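Local coordinates for protein replicative DNA helicase (Helicobacter pylori, PDB 3GXV) that probably unwinds duplex DNA at the replication fork as a hexameric, nucleotide-hydrolysing helicase and works together with primase, at residues N45-F48 / F49-L53. Numbering follows the deposited sequence.
Sequences NGLF and FEIAL
Leu47 meets Glu50 and Ile51, one turn further along the same helix. The leucine's CD1 branch does the touching. Leu47 CD1 lies 3.4 Å from Glu50 OE1, a methyl beside a carboxylate oxygen, and the two side chains run slantwise past each other. The approach to the end of Ile51 is looser and apolar, with 4.4 Å between Leu47 CD1 and Ile51 CD1. Ile51 directs CG1 to the side of its backbone N (chi1 -65°), which lays that branch over the preceding turn, 3.5 Å from Leu47 O to Ile51 CG1. Four successive i to i+4 bonds define the alpha-helix here: Asn45 O accepts from Phe49 N, Gly46 O from Glu50 N, Leu47 O from Ile51 N and Phe48 O from Ala52 N. The Glu50 N to Gly46 O bond, 2.8 Å, is the most bent of the four at the hydrogen (146°). This is helix 43-57 of the all-helical DnaB N-terminal domain. Phe48 and Phe49 are neighbours in sequence, yet their rings leave the helix in different directions. Phe48 packs against helices 3-23 and 79-87. Phe49 lies against helices 3-23 and 27-32, and its ring meets that of Phe40. Within 49-53, Leu53 CD2 sits 3.6 Å above one face of the Phe49 ring, displaced toward the rim. Ala52 places CB 3.5 Å from Phe48 O. Asn45 turns its amide away from the following turn, and its ND2 is hydrogen-bonded to Glu14 OE1 on helix 3-23.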
ATOM      1  N   ASN B  45       0.358 -14.298 -11.455  1.00  4.24           N
ATOM      2  CA  ASN B  45      -0.655 -13.363 -10.980  1.00  3.60           C
ATOM      3  C   ASN B  45      -1.231 -13.882  -9.674  1.00  3.01           C
ATOM      4  O   ASN B  45      -1.590 -13.106  -8.796  1.00  3.82           O
ATOM      5  CB  ASN B  45      -1.778 -13.198 -12.007  1.00  3.78           C
ATOM      6  CG  ASN B  45      -1.335 -12.442 -13.256  1.00  4.73           C
ATOM      7  OD1 ASN B  45      -0.307 -11.762 -13.260  1.00  7.61           O
ATOM      8  ND2 ASN B  45      -2.120 -12.549 -14.317  1.00  6.31           N
ATOM      9  N   GLY B  46      -1.344 -15.204  -9.563  1.00  7.02           N
ATOM     10  CA  GLY B  46      -1.841 -15.798  -8.338  1.00  4.54           C
ATOM     11  C   GLY B  46      -0.791 -15.584  -7.259  1.00  5.34           C
ATOM     12  O   GLY B  46      -1.104 -15.213  -6.124  1.00  6.97           O
ATOM     13  N   LEU B  47       0.471 -15.816  -7.606  1.00  7.14           N
ATOM     14  CA  LEU B  47       1.562 -15.635  -6.657  1.00  8.15           C
ATOM     15  C   LEU B  47       1.522 -14.199  -6.126  1.00  9.79           C
ATOM     16  O   LEU B  47       1.729 -13.958  -4.925  1.00  4.39           O
ATOM     17  CB  LEU B  47       2.912 -15.928  -7.333  1.00 13.00           C
ATOM     18  CG  LEU B  47       4.210 -15.823  -6.509  1.00 15.55           C
ATOM     19  CD1 LEU B  47       3.984 -16.338  -5.093  1.00 16.95           C
ATOM     20  CD2 LEU B  47       5.323 -16.621  -7.199  1.00 17.19           C
ATOM     21  N   PHE B  48       1.255 -13.256  -7.033  1.00  6.23           N
ATOM     22  CA  PHE B  48       1.152 -11.841  -6.683  1.00  8.66           C
ATOM     23  C   PHE B  48      -0.012 -11.667  -5.705  1.00  9.88           C
ATOM     24  O   PHE B  48       0.156 -11.076  -4.643  1.00  8.31           O
ATOM     25  CB  PHE B  48       0.884 -10.995  -7.928  1.00  8.10           C
ATOM     26  CG  PHE B  48       0.923  -9.513  -7.678  1.00  6.25           C
ATOM     27  CD1 PHE B  48       2.109  -8.813  -7.800  1.00  5.75           C
ATOM     28  CD2 PHE B  48      -0.236  -8.812  -7.345  1.00  7.32           C
ATOM     29  CE1 PHE B  48       2.146  -7.430  -7.593  1.00  7.13           C
ATOM     30  CE2 PHE B  48      -0.211  -7.435  -7.136  1.00  4.79           C
ATOM     31  CZ  PHE B  48       0.982  -6.741  -7.264  1.00  4.00           C
ATOM     32  N   PHE B  49      -1.183 -12.188  -6.065  1.00  8.20           N
ATOM     33  CA  PHE B  49      -2.358 -12.094  -5.198  1.00 12.35           C
ATOM     34  C   PHE B  49      -2.028 -12.624  -3.796  1.00 15.00           C
ATOM     35  O   PHE B  49      -2.504 -12.114  -2.781  1.00 13.82           O
ATOM     36  CB  PHE B  49      -3.524 -12.900  -5.788  1.00  8.95           C
ATOM     37  CG  PHE B  49      -4.855 -12.612  -5.139  1.00  8.50           C
ATOM     38  CD1 PHE B  49      -5.348 -11.306  -5.085  1.00  7.01           C
ATOM     39  CD2 PHE B  49      -5.593 -13.633  -4.543  1.00  7.33           C
ATOM     40  CE1 PHE B  49      -6.549 -11.027  -4.449  1.00  8.66           C
ATOM     41  CE2 PHE B  49      -6.804 -13.359  -3.901  1.00  6.66           C
ATOM     42  CZ  PHE B  49      -7.276 -12.059  -3.852  1.00  7.94           C
ATOM     43  N   GLU B  50      -1.194 -13.656  -3.765  1.00 15.37           N
ATOM     44  CA  GLU B  50      -0.783 -14.313  -2.537  1.00 15.64           C
ATOM     45  C   GLU B  50       0.025 -13.371  -1.653  1.00 16.40           C
ATOM     46  O   GLU B  50      -0.291 -13.180  -0.478  1.00 15.61           O
ATOM     47  CB  GLU B  50       0.055 -15.532  -2.906  1.00 17.61           C
ATOM     48  CG  GLU B  50       0.180 -16.635  -1.868  1.00 19.99           C
ATOM     49  CD  GLU B  50       1.099 -17.736  -2.372  1.00 22.36           C
ATOM     50  OE1 GLU B  50       2.332 -17.544  -2.317  1.00 24.65           O
ATOM     51  OE2 GLU B  50       0.593 -18.773  -2.859  1.00 23.09           O
ATOM     52  N   ILE B  51       1.075 -12.783  -2.224  1.00 18.17           N
ATOM     53  CA  ILE B  51       1.921 -11.863  -1.475  1.00 18.18           C
ATOM     54  C   ILE B  51       1.099 -10.665  -1.009  1.00 19.92           C
ATOM     55  O   ILE B  51       1.333 -10.123   0.075  1.00 22.46           O
ATOM     56  CB  ILE B  51       3.112 -11.371  -2.328  1.00 14.36           C
ATOM     57  CG1 ILE B  51       4.036 -12.547  -2.673  1.00 10.24           C
ATOM     58  CG2 ILE B  51       3.890 -10.314  -1.562  1.00 10.57           C
ATOM     59  CD1 ILE B  51       5.009 -12.264  -3.823  1.00  7.14           C
ATOM     60  N   ALA B  52       0.128 -10.263  -1.822  1.00 16.64           N
ATOM     61  CA  ALA B  52      -0.715  -9.126  -1.480  1.00 19.20           C
ATOM     62  C   ALA B  52      -1.584  -9.477  -0.282  1.00 18.43           C
ATOM     63  O   ALA B  52      -1.686  -8.701   0.665  1.00 17.49           O
ATOM     64  CB  ALA B  52      -1.584  -8.726  -2.675  1.00 15.68           C
ATOM     65  N   LEU B  53      -2.204 -10.654  -0.329  1.00 21.99           N
ATOM     66  CA  LEU B  53      -3.052 -11.117   0.768  1.00 22.91           C
ATOM     67  C   LEU B  53      -2.245 -11.091   2.057  1.00 20.99           C
ATOM     68  O   LEU B  53      -2.744 -10.674   3.098  1.00 20.71           O
ATOM     69  CB  LEU B  53      -3.546 -12.543   0.507  1.00 21.32           C
ATOM     70  CG  LEU B  53      -4.473 -12.744  -0.696  1.00 22.95           C
ATOM     71  CD1 LEU B  53      -4.813 -14.231  -0.825  1.00 18.93           C
ATOM     72  CD2 LEU B  53      -5.737 -11.902  -0.536  1.00 20.14           C
TER